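Local coordinates for SPT6 (Antonospora locustae, PDB 2XP1), which carries the tandem SH2 domains of a transcription elongation factor and histone chaperone, through which it probably interacts with RNA polymerase II, at residues Y12-F17 with E78-V83; L37-S42 with F58-I63; K62-E65 with Y70-S73; S67-Y70 with K75-E78. All blocks are in the same frame, centred on the assembly; numbering follows the deposited sequence.

How the interactions relate
All four contacts lie in the first half of the chain, in one SH2 fold whose six-stranded mixed sheet runs from strand 17-18 to strand 75-77. Along the chain, interactions 2, 3 and 4 follow one another inside or up to the end of the loop closed by interaction 1. Interactions 2 and 3 share strand 57-65, their centres about 10 Å apart; interactions 3 and 4, about 7 Å apart, share Tyr-70 on strand 70-72. Interaction 1 brings the start of helix 80-100 to the loop before strand 17-18, where Ile-80 reaches Ile-38 of interaction 2. The sulfate is held within interaction 2, whereas interactions 3 and 4 reach the second subunit.

Interaction 1 (Y12-F17 with E78-V83)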
loop_
_atom_site.group_PDB
_atom_site.type_symbol
_atom_site.label_atom_id
_atom_site.label_comp_id
_atom_site.label_asym_id
_atom_site.label_seq_id
_atom_site.Cartn_x
_atom_site.Cartn_y
_atom_site.Cartn_z
ATOM N N TYR A 12 23.560 9.361 11.895
ATOM C CA TYR A 12 24.193 9.628 13.210
ATOM C C TYR A 12 23.943 11.057 13.638
ATOM O O TYR A 12 23.693 11.322 14.784
ATOM C CB TYR A 12 25.701 9.353 13.186
ATOM C CG TYR A 12 26.118 7.884 13.415
ATOM C CD1 TYR A 12 25.282 6.829 13.074
ATOM C CD2 TYR A 12 27.366 7.577 13.942
ATOM C CE1 TYR A 12 25.661 5.502 13.264
ATOM C CE2 TYR A 12 27.762 6.242 14.146
ATOM C CZ TYR A 12 26.905 5.215 13.810
ATOM O OH TYR A 12 27.301 3.896 13.999
ATOM N N LYS A 13 23.939 11.965 12.682
ATOM C CA LYS A 13 23.724 13.394 12.937
ATOM C C LYS A 13 22.243 13.731 13.253
ATOM O O LYS A 13 21.926 14.857 13.665
ATOM C CB LYS A 13 24.230 14.234 11.732
ATOM C CG LYS A 13 25.692 13.952 11.305
ATOM C CD LYS A 13 26.200 14.885 10.143
ATOM C CE LYS A 13 27.756 14.825 10.043
ATOM N NZ LYS A 13 28.435 15.562 8.890
ATOM N N HIS A 14 21.343 12.767 13.049
ATOM C CA HIS A 14 19.935 13.049 13.259
ATOM C C HIS A 14 19.554 13.026 14.744
ATOM O O HIS A 14 19.973 12.130 15.468
ATOM C CB HIS A 14 19.035 12.114 12.485
ATOM C CG HIS A 14 17.638 12.623 12.388
ATOM N ND1 HIS A 14 16.657 12.273 13.288
ATOM C CD2 HIS A 14 17.072 13.509 11.536
ATOM C CE1 HIS A 14 15.535 12.891 12.972
ATOM N NE2 HIS A 14 15.761 13.656 11.916
ATOM N N PRO A 15 18.740 13.997 15.182
ATOM C CA PRO A 15 18.334 14.119 16.597
ATOM C C PRO A 15 17.524 12.937 17.129
ATOM O O PRO A 15 17.490 12.696 18.353
ATOM C CB PRO A 15 17.495 15.411 16.637
ATOM C CG PRO A 15 17.311 15.855 15.172
ATOM C CD PRO A 15 18.473 15.237 14.418
ATOM N N LEU A 16 16.883 12.180 16.248
ATOM C CA LEU A 16 16.129 11.054 16.761
ATOM C C LEU A 16 16.965 9.832 16.916
ATOM O O LEU A 16 16.523 8.864 17.508
ATOM C CB LEU A 16 14.909 10.767 15.906
ATOM C CG LEU A 16 13.834 11.806 16.245
ATOM C CD1 LEU A 16 13.163 12.175 14.971
ATOM C CD2 LEU A 16 12.830 11.305 17.226
ATOM N N PHE A 17 18.182 9.870 16.372
ATOM C CA PHE A 17 19.093 8.740 16.455
ATOM C C PHE A 17 19.641 8.586 17.868
ATOM O O PHE A 17 20.229 9.526 18.421
ATOM C CB PHE A 17 20.240 8.887 15.462
ATOM C CG PHE A 17 21.266 7.791 15.569
ATOM C CD1 PHE A 17 21.066 6.560 14.909
ATOM C CD2 PHE A 17 22.421 7.976 16.300
ATOM C CE1 PHE A 17 22.006 5.520 15.028
ATOM C CE2 PHE A 17 23.353 6.948 16.409
ATOM C CZ PHE A 17 23.127 5.711 15.770
ATOM N N GLU A 78 12.909 10.799 1.083
ATOM C CA GLU A 78 13.939 11.832 0.856
ATOM C C GLU A 78 14.931 11.946 2.019
ATOM O O GLU A 78 16.116 12.169 1.777
ATOM C CB GLU A 78 13.334 13.221 0.532
ATOM C CG GLU A 78 12.201 13.270 -0.515
ATOM C CD GLU A 78 12.610 12.869 -1.934
ATOM O OE1 GLU A 78 13.823 12.767 -2.209
ATOM O OE2 GLU A 78 11.706 12.672 -2.795
ATOM N N ASP A 79 14.455 11.772 3.258
ATOM C CA ASP A 79 15.272 11.904 4.467
ATOM C C ASP A 79 14.619 11.199 5.648
ATOM O O ASP A 79 13.539 10.643 5.509
ATOM C CB ASP A 79 15.540 13.385 4.822
ATOM C CG ASP A 79 14.299 14.279 4.697
ATOM O OD1 ASP A 79 13.211 13.976 5.226
ATOM O OD2 ASP A 79 14.426 15.334 4.044
ATOM N N ILE A 80 15.255 11.224 6.814
ATOM C CA ILE A 80 14.648 10.592 7.985
ATOM C C ILE A 80 13.346 11.277 8.415
ATOM O O ILE A 80 12.361 10.593 8.720
ATOM C CB ILE A 80 15.655 10.384 9.114
ATOM C CG1 ILE A 80 16.380 9.058 8.928
ATOM C CG2 ILE A 80 14.989 10.315 10.488
ATOM C CD1 ILE A 80 17.703 9.071 9.576
ATOM N N ASP A 81 13.330 12.615 8.418
ATOM C CA ASP A 81 12.112 13.391 8.737
ATOM C C ASP A 81 10.926 12.896 7.927
ATOM O O ASP A 81 9.841 12.760 8.464
ATOM C CB ASP A 81 12.296 14.890 8.408
ATOM C CG ASP A 81 13.077 15.652 9.470
ATOM O OD1 ASP A 81 13.575 15.037 10.431
ATOM O OD2 ASP A 81 13.192 16.888 9.312
ATOM N N GLU A 82 11.126 12.674 6.623
ATOM C CA GLU A 82 10.070 12.114 5.770
ATOM C C GLU A 82 9.655 10.709 6.222
ATOM O O GLU A 82 8.477 10.418 6.207
ATOM C CB GLU A 82 10.392 12.167 4.259
ATOM C CG GLU A 82 9.144 11.919 3.349
ATOM C CD GLU A 82 9.427 11.911 1.837
ATOM O OE1 GLU A 82 10.509 11.494 1.408
ATOM O OE2 GLU A 82 8.557 12.324 1.050
ATOM N N VAL A 83 10.579 9.843 6.649
ATOM C CA VAL A 83 10.179 8.524 7.241
ATOM C C VAL A 83 9.192 8.772 8.383
ATOM O O VAL A 83 8.124 8.145 8.465
ATOM C CB VAL A 83 11.398 7.704 7.775
ATOM C CG1 VAL A 83 10.969 6.478 8.534
ATOM C CG2 VAL A 83 12.300 7.314 6.665
#
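His-14 and Asp-81 join the loop ahead of strand 17-18 to the first turn of helix 80-100, with Ile-80 pressed against the same imidazole. Followed outward from CB, the His-14 side chain carries CG anti to the backbone N (chi1 -164°), a setting that swings the ring toward the helix. Its CG lies 4.0 Å from Ile-80 CG2. That methyl sits almost centrally over one ring face, in a CH-pi contact 3.6 Å from the centroid of the His-14 ring, and the opposite face is covered near its rim by Pro-15 CD. ND1, turned to its own loop, accepts from Leu-16 N at 3.0 Å, although the donor stands 36° out of the ring plane. This fixes the ring within a type I turn from His-14 to Phe-17, closed by Phe-17 N to His-14 O. In this SH2 fold the contact ties the loop before strand 17-18 to helix 80-100, which packs on one face of the sheet; Ile-80 and Leu-16 both also touch Ile-38 of strand 36-40. His-14 CD2 lies 4.0 Å from Ile-80 CG2, and CE1 comes closest to that methyl, at 3.6 Å. At the tip, His-14 NE2 donates to Asp-81 OD1 over 3.0 Å, nearly straight and in the ring plane, meeting the oxygen almost in line with its C-O bond. ND1 accepting and NE2 donating are consistent with one proton, on NE2. The carboxylate is turned 79° against the imidazole. Just before Ile-80, Asp-79 is the N-cap of the helix, its OD1 accepting from Glu-82 N at 2.8 Å.

Interaction 2 (L37-S42 with F58-I63). With SO4 (sulfate ion), chain B.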
loop_
_atom_site.group_PDB
_atom_site.type_symbol
_atom_site.label_atom_id
_atom_site.label_comp_id
_atom_site.label_asym_id
_atom_site.label_seq_id
_atom_site.Cartn_x
_atom_site.Cartn_y
_atom_site.Cartn_z
ATOM N N LEU A 37 11.971 5.661 18.497
ATOM C CA LEU A 37 13.294 6.292 18.379
ATOM C C LEU A 37 13.880 5.562 17.228
ATOM O O LEU A 37 13.251 4.649 16.714
ATOM C CB LEU A 37 14.151 6.070 19.641
ATOM C CG LEU A 37 14.267 4.640 20.191
ATOM C CD1 LEU A 37 15.247 3.858 19.395
ATOM C CD2 LEU A 37 14.664 4.633 21.721
ATOM N N ILE A 38 15.061 5.963 16.813
ATOM C CA ILE A 38 15.797 5.255 15.790
ATOM C C ILE A 38 17.066 4.833 16.469
ATOM O O ILE A 38 17.689 5.641 17.159
ATOM C CB ILE A 38 16.095 6.217 14.670
ATOM C CG1 ILE A 38 14.784 6.560 13.965
ATOM C CG2 ILE A 38 17.198 5.733 13.752
ATOM C CD1 ILE A 38 14.932 7.718 13.097
ATOM N N ARG A 39 17.427 3.568 16.329
ATOM C CA ARG A 39 18.607 3.054 17.002
ATOM C C ARG A 39 19.642 2.648 15.973
ATOM O O ARG A 39 19.347 2.683 14.781
ATOM C CB ARG A 39 18.252 1.862 17.872
ATOM C CG ARG A 39 17.703 0.636 17.126
ATOM C CD ARG A 39 17.650 -0.583 18.064
ATOM N NE ARG A 39 16.992 -1.717 17.415
ATOM C CZ ARG A 39 17.603 -2.586 16.607
ATOM N NH1 ARG A 39 18.937 -2.486 16.355
ATOM N NH2 ARG A 39 16.889 -3.571 16.064
ATOM N N LYS A 40 20.836 2.274 16.443
ATOM C CA LYS A 40 21.947 1.773 15.606
ATOM C C LYS A 40 21.612 0.375 15.067
ATOM O O LYS A 40 20.945 -0.389 15.755
ATOM C CB LYS A 40 23.247 1.757 16.444
ATOM C CG LYS A 40 24.265 0.692 16.052
ATOM C CD LYS A 40 25.170 0.214 17.252
ATOM C CE LYS A 40 25.145 -1.339 17.451
ATOM N NZ LYS A 40 26.241 -2.132 16.757
ATOM N N GLY A 41 22.029 0.056 13.844
ATOM C CA GLY A 41 21.936 -1.319 13.314
ATOM C C GLY A 41 23.220 -2.101 13.586
ATOM O O GLY A 41 24.302 -1.502 13.687
ATOM N N SER A 42 23.123 -3.427 13.702
ATOM C CA SER A 42 24.287 -4.231 14.126
ATOM C C SER A 42 25.347 -4.378 13.050
ATOM O O SER A 42 26.476 -4.864 13.313
ATOM C CB SER A 42 23.862 -5.606 14.620
ATOM O OG SER A 42 22.819 -5.469 15.575
ATOM N N PHE A 58 7.358 -4.201 20.891
ATOM C CA PHE A 58 8.159 -3.251 20.134
ATOM C C PHE A 58 8.319 -3.660 18.669
ATOM O O PHE A 58 8.549 -4.828 18.370
ATOM C CB PHE A 58 9.507 -3.032 20.828
ATOM C CG PHE A 58 9.365 -2.513 22.223
ATOM C CD1 PHE A 58 9.248 -3.389 23.286
ATOM C CD2 PHE A 58 9.311 -1.145 22.476
ATOM C CE1 PHE A 58 9.078 -2.922 24.583
ATOM C CE2 PHE A 58 9.129 -0.669 23.772
ATOM C CZ PHE A 58 9.023 -1.555 24.824
ATOM N N VAL A 59 8.177 -2.708 17.754
ATOM C CA VAL A 59 8.382 -3.022 16.366
ATOM C C VAL A 59 9.678 -2.351 15.925
ATOM O O VAL A 59 9.862 -1.136 16.137
ATOM C CB VAL A 59 7.210 -2.510 15.536
ATOM C CG1 VAL A 59 7.548 -2.523 14.091
ATOM C CG2 VAL A 59 5.995 -3.403 15.774
ATOM N N HIS A 60 10.572 -3.153 15.344
ATOM C CA HIS A 60 11.859 -2.718 14.820
ATOM C C HIS A 60 11.840 -2.769 13.298
ATOM O O HIS A 60 11.749 -3.871 12.734
ATOM C CB HIS A 60 12.907 -3.695 15.339
ATOM C CG HIS A 60 13.091 -3.616 16.821
ATOM N ND1 HIS A 60 14.202 -3.054 17.401
ATOM C CD2 HIS A 60 12.264 -3.948 17.839
ATOM C CE1 HIS A 60 14.080 -3.093 18.717
ATOM N NE2 HIS A 60 12.911 -3.634 19.010
ATOM N N MET A 61 11.939 -1.617 12.625
ATOM C CA MET A 61 11.974 -1.594 11.166
ATOM C C MET A 61 13.277 -1.073 10.586
ATOM O O MET A 61 13.615 0.065 10.809
ATOM C CB MET A 61 10.854 -0.711 10.639
ATOM C CG MET A 61 9.509 -1.285 10.907
ATOM S SD MET A 61 8.304 -0.117 10.327
ATOM C CE MET A 61 7.238 -0.152 11.731
ATOM N N LYS A 62 13.962 -1.878 9.787
ATOM C CA LYS A 62 15.193 -1.462 9.122
ATOM C C LYS A 62 14.992 -0.182 8.232
ATOM O O LYS A 62 14.077 -0.126 7.417
ATOM C CB LYS A 62 15.742 -2.666 8.333
ATOM C CG LYS A 62 17.116 -2.488 7.688
ATOM C CD LYS A 62 17.934 -3.817 7.459
ATOM C CE LYS A 62 17.277 -4.783 6.428
ATOM N NZ LYS A 62 18.087 -6.049 6.174
ATOM N N ILE A 63 15.810 0.855 8.449
ATOM C CA ILE A 63 15.810 2.020 7.590
ATOM C C ILE A 63 17.148 2.043 6.966
ATOM O O ILE A 63 18.153 2.253 7.660
ATOM C CB ILE A 63 15.639 3.359 8.342
ATOM C CG1 ILE A 63 14.252 3.470 9.005
ATOM C CG2 ILE A 63 15.895 4.577 7.395
ATOM C CD1 ILE A 63 14.151 4.663 10.027
HETATM S S SO4 B . 19.670 -5.394 13.957
HETATM O O1 SO4 B . 18.297 -5.075 14.330
HETATM O O2 SO4 B . 20.616 -4.401 14.415
HETATM O O3 SO4 B . 19.696 -5.450 12.499
HETATM O O4 SO4 B . 20.090 -6.676 14.502
#
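Arg-39 reaches across to His-60 in an SH2 domain, where the arginine of the FLIR sequence probably corresponds to the phosphate-binding arginine of the FLVR motif. Strand 46-52 separates their two strands, and the side chains bridge it. Arg-39 CG takes the crowded position between backbone N and carbonyl carbon (chi1 63°); beyond it the chain runs extended to NE, carrying the guanidinium to the sulfate and His-60. Arg-39 NE and NH2 both donate to His-60 ND1, NE at 3.1 Å in the ring plane, NH2 tilted 31° from it. Glu-26 binds His-60 NE2 on the far side of the ring. The other guanidinium edge meets a sulfate, probably from the crystallisation liquor but consistent with an anion pocket: Arg-39 NH2 to O1 is 2.7 Å, and Arg-39 NH1 reaches O2 almost straight. Ser-42 N and OG both donate to that O2, and Tyr-46 OH also binds the ion. Putting a leucine at Arg-39 would probably leave the anion without its charged partner and His-60 ND1 without its two donors. On the sheet's other face Ile-38 CD1 meets Ile-63 CD1 at 4.4 Å.

Interaction 3 (K62-E65 with Y70-S73); sequences KIEE and YTCS
Glu-64 and Thr-71 form the backbone hydrogen bonds: Glu-64 N donates to Thr-71 O at 2.8 Å and Thr-71 N to Glu-64 O at 3.0 Å. CA-H...O contacts lie beside them, Tyr-70 CA approaching Glu-64 O and Ile-63 CA approaching Thr-71 O. These strands, their short axes at 161°, are the arms of a beta hairpin, by which the SH2 sheet passes from its long strand 57-65 to the short strand 70-72. The apolar contacts gather on the face bearing Ile-63, Glu-65, Tyr-70 and Cys-72. Ile-63 CG2 lies 3.8 Å from Tyr-70 CD2, and its CG1 branch comes equally near Cys-72 SG. Helix 80-100 covers this face with Ile-80 and Val-83. Glu-65, with CG anti to the backbone N (chi1 179°) and an extended chain, runs alongside the tyrosine ring, its CB and CG passing Tyr-70 CE2 at 3.6 Å. Between side chains the polar contact is Tyr-70 OH, 2.9 Å from Glu-65 OE2, though another acceptor is also in reach of its proton; the carboxylate is turned 80° from the ring. Glu-65 OE1 in turn takes a bond from Arg-10 N. With an alanine at Tyr-70, a gap would probably open beside Ile-63 and the Glu-65 chain, whose carboxylate would lose its hydroxyl neighbour. On the other face, Thr-71 OG1 lies 3.3 Å from Glu-64 CB.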
loop_
_atom_site.group_PDB
_atom_site.type_symbol
_atom_site.label_atom_id
_atom_site.label_comp_id
_atom_site.label_asym_id
_atom_site.label_seq_id
_atom_site.Cartn_x
_atom_site.Cartn_y
_atom_site.Cartn_z
ATOM N N LYS A 62 13.962 -1.878 9.787
ATOM C CA LYS A 62 15.193 -1.462 9.122
ATOM C C LYS A 62 14.992 -0.182 8.232
ATOM O O LYS A 62 14.077 -0.126 7.417
ATOM C CB LYS A 62 15.742 -2.666 8.333
ATOM C CG LYS A 62 17.116 -2.488 7.688
ATOM C CD LYS A 62 17.934 -3.817 7.459
ATOM C CE LYS A 62 17.277 -4.783 6.428
ATOM N NZ LYS A 62 18.087 -6.049 6.174
ATOM N N ILE A 63 15.810 0.855 8.449
ATOM C CA ILE A 63 15.810 2.020 7.590
ATOM C C ILE A 63 17.148 2.043 6.966
ATOM O O ILE A 63 18.153 2.253 7.660
ATOM C CB ILE A 63 15.639 3.359 8.342
ATOM C CG1 ILE A 63 14.252 3.470 9.005
ATOM C CG2 ILE A 63 15.895 4.577 7.395
ATOM C CD1 ILE A 63 14.151 4.663 10.027
ATOM N N GLU A 64 17.182 1.833 5.654
ATOM C CA GLU A 64 18.436 1.842 4.920
ATOM C C GLU A 64 18.838 3.230 4.451
ATOM O O GLU A 64 17.997 4.023 4.014
ATOM C CB GLU A 64 18.396 0.862 3.746
ATOM C CG GLU A 64 18.285 -0.579 4.209
ATOM C CD GLU A 64 18.922 -1.538 3.228
ATOM O OE1 GLU A 64 20.133 -1.355 2.978
ATOM O OE2 GLU A 64 18.222 -2.460 2.703
ATOM N N GLU A 65 20.131 3.527 4.579
ATOM C CA GLU A 65 20.681 4.785 4.101
ATOM C C GLU A 65 21.434 4.535 2.829
ATOM O O GLU A 65 22.363 3.724 2.802
ATOM C CB GLU A 65 21.629 5.398 5.118
ATOM C CG GLU A 65 22.243 6.703 4.650
ATOM C CD GLU A 65 23.040 7.396 5.744
ATOM O OE1 GLU A 65 24.296 7.351 5.685
ATOM O OE2 GLU A 65 22.398 7.961 6.680
ATOM N N TYR A 70 16.618 7.411 1.816
ATOM C CA TYR A 70 16.510 6.282 2.708
ATOM C C TYR A 70 15.423 5.351 2.139
ATOM O O TYR A 70 14.612 5.778 1.318
ATOM C CB TYR A 70 16.158 6.776 4.136
ATOM C CG TYR A 70 17.259 7.634 4.775
ATOM C CD1 TYR A 70 17.417 8.984 4.435
ATOM C CD2 TYR A 70 18.159 7.082 5.671
ATOM C CE1 TYR A 70 18.439 9.754 4.990
ATOM C CE2 TYR A 70 19.182 7.841 6.225
ATOM C CZ TYR A 70 19.304 9.171 5.890
ATOM O OH TYR A 70 20.329 9.907 6.433
ATOM N N THR A 71 15.425 4.084 2.564
ATOM C CA THR A 71 14.296 3.197 2.331
ATOM C C THR A 71 13.864 2.575 3.626
ATOM O O THR A 71 14.691 2.276 4.490
ATOM C CB THR A 71 14.602 2.058 1.358
ATOM O OG1 THR A 71 15.717 1.313 1.860
ATOM C CG2 THR A 71 14.901 2.606 0.018
ATOM N N CYS A 72 12.555 2.399 3.755
ATOM C CA CYS A 72 11.955 1.749 4.925
ATOM C C CYS A 72 10.687 1.053 4.455
ATOM O O CYS A 72 9.878 1.649 3.729
ATOM C CB CYS A 72 11.582 2.763 6.002
ATOM S SG CYS A 72 11.106 1.952 7.571
ATOM N N SER A 73 10.512 -0.204 4.861
ATOM C CA SER A 73 9.400 -1.065 4.367
ATOM C C SER A 73 9.063 -0.943 2.875
ATOM O O SER A 73 7.906 -0.712 2.484
ATOM C CB SER A 73 8.199 -0.888 5.255
ATOM O OG SER A 73 8.631 -1.168 6.601
#

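Interaction 4 (S67-Y70 with K75-E78)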
loop_
_atom_site.group_PDB
_atom_site.type_symbol
_atom_site.label_atom_id
_atom_site.label_comp_id
_atom_site.label_asym_id
_atom_site.label_seq_id
_atom_site.Cartn_x
_atom_site.Cartn_y
_atom_site.Cartn_z
ATOM N N SER A 67 22.751 6.861 -0.911
ATOM C CA SER A 67 23.481 8.107 -1.132
ATOM C C SER A 67 22.732 9.424 -0.855
ATOM O O SER A 67 23.341 10.374 -0.320
ATOM C CB SER A 67 24.115 8.145 -2.517
ATOM O OG SER A 67 24.946 9.284 -2.595
ATOM N N GLU A 68 21.455 9.514 -1.229
ATOM C CA GLU A 68 20.661 10.673 -0.812
ATOM C C GLU A 68 19.396 10.274 -0.073
ATOM O O GLU A 68 19.053 10.866 0.970
ATOM C CB GLU A 68 20.313 11.566 -1.991
ATOM C CG GLU A 68 21.336 12.643 -2.288
ATOM C CD GLU A 68 21.041 13.341 -3.603
ATOM O OE1 GLU A 68 19.949 13.070 -4.174
ATOM O OE2 GLU A 68 21.889 14.159 -4.055
ATOM N N HIS A 69 18.728 9.248 -0.586
ATOM C CA HIS A 69 17.497 8.758 0.024
ATOM C C HIS A 69 17.684 7.659 1.075
ATOM O O HIS A 69 18.747 7.084 1.229
ATOM C CB HIS A 69 16.539 8.303 -1.066
ATOM C CG HIS A 69 16.260 9.364 -2.093
ATOM N ND1 HIS A 69 17.160 9.704 -3.082
ATOM C CD2 HIS A 69 15.168 10.146 -2.299
ATOM C CE1 HIS A 69 16.638 10.648 -3.850
ATOM N NE2 HIS A 69 15.428 10.931 -3.397
ATOM N N TYR A 70 16.618 7.411 1.816
ATOM C CA TYR A 70 16.510 6.282 2.708
ATOM C C TYR A 70 15.423 5.351 2.139
ATOM O O TYR A 70 14.612 5.778 1.318
ATOM C CB TYR A 70 16.158 6.776 4.136
ATOM C CG TYR A 70 17.259 7.634 4.775
ATOM C CD1 TYR A 70 17.417 8.984 4.435
ATOM C CD2 TYR A 70 18.159 7.082 5.671
ATOM C CE1 TYR A 70 18.439 9.754 4.990
ATOM C CE2 TYR A 70 19.182 7.841 6.225
ATOM C CZ TYR A 70 19.304 9.171 5.890
ATOM O OH TYR A 70 20.329 9.907 6.433
ATOM N N LYS A 75 9.453 1.247 0.774
ATOM C CA LYS A 75 9.072 2.577 0.378
ATOM C C LYS A 75 10.368 3.400 0.370
ATOM O O LYS A 75 11.351 3.072 1.039
ATOM C CB LYS A 75 8.059 3.180 1.389
ATOM C CG LYS A 75 6.562 2.751 1.254
ATOM C CD LYS A 75 5.796 3.545 0.134
ATOM C CE LYS A 75 4.310 3.094 -0.140
ATOM N NZ LYS A 75 3.631 3.880 -1.260
ATOM N N HIS A 76 10.338 4.503 -0.348
ATOM C CA HIS A 76 11.500 5.322 -0.520
ATOM C C HIS A 76 11.269 6.680 0.151
ATOM O O HIS A 76 10.177 7.201 0.020
ATOM C CB HIS A 76 11.639 5.462 -2.033
ATOM C CG HIS A 76 12.675 6.432 -2.460
ATOM N ND1 HIS A 76 12.373 7.736 -2.785
ATOM C CD2 HIS A 76 14.005 6.283 -2.660
ATOM C CE1 HIS A 76 13.478 8.351 -3.165
ATOM N NE2 HIS A 76 14.478 7.488 -3.113
ATOM N N PHE A 77 12.264 7.254 0.841
ATOM C CA PHE A 77 12.105 8.550 1.546
ATOM C C PHE A 77 13.237 9.530 1.324
ATOM O O PHE A 77 14.396 9.152 1.395
ATOM C CB PHE A 77 11.974 8.300 3.047
ATOM C CG PHE A 77 10.924 7.328 3.372
ATOM C CD1 PHE A 77 11.218 5.972 3.426
ATOM C CD2 PHE A 77 9.606 7.753 3.546
ATOM C CE1 PHE A 77 10.212 5.027 3.695
ATOM C CE2 PHE A 77 8.559 6.812 3.819
ATOM C CZ PHE A 77 8.875 5.452 3.911
ATOM N N GLU A 78 12.909 10.799 1.083
ATOM C CA GLU A 78 13.939 11.832 0.856
ATOM C C GLU A 78 14.931 11.946 2.019
ATOM O O GLU A 78 16.116 12.169 1.777
ATOM C CB GLU A 78 13.334 13.221 0.532
ATOM C CG GLU A 78 12.201 13.270 -0.515
ATOM C CD GLU A 78 12.610 12.869 -1.934
ATOM O OE1 GLU A 78 13.823 12.767 -2.209
ATOM O OE2 GLU A 78 11.706 12.672 -2.795
#
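The last hairpin of the sheet, strands 70-72 and 75-77, is closed here: Tyr-70, where strand 70-72 starts, and Phe-77 of strand 75-77 form an antiparallel hydrogen-bonded pair. Phe-77 N donates to Tyr-70 O at 2.8 Å, and Tyr-70 N returns a nearly straight bond of 2.9 Å to Phe-77 O. Both CB atoms point to the same face of the sheet, where Phe-77 packs on Val-83 and Val-86 of helix 80-100. The edge of the tyrosine ring faces the carbonyl oxygens of Phe-77 and Glu-78. Just ahead of the pair, His-69 sets CB 3.4 Å from Phe-77 O. Glu-78 starts away from His-69, but a bend at chi2 (-65°) folds its carboxylate back beside that imidazole. There Glu-78 OE1 lies 2.7 Å from His-69 NE2, near the plane of the ring, with the two flat groups 58° apart. The rings of His-69 and His-76 lie obliquely to one another, and their closest atoms are modelled too near to be trusted. His-66 of the second subunit stacks on His-69, and the backbone of His-76 forms hydrogen bonds to that subunit. Strand 75-77 is the outermost strand of this sheet within the chain, and the pairing is that of the short hairpin that follows the long central strands of an SH2 sheet.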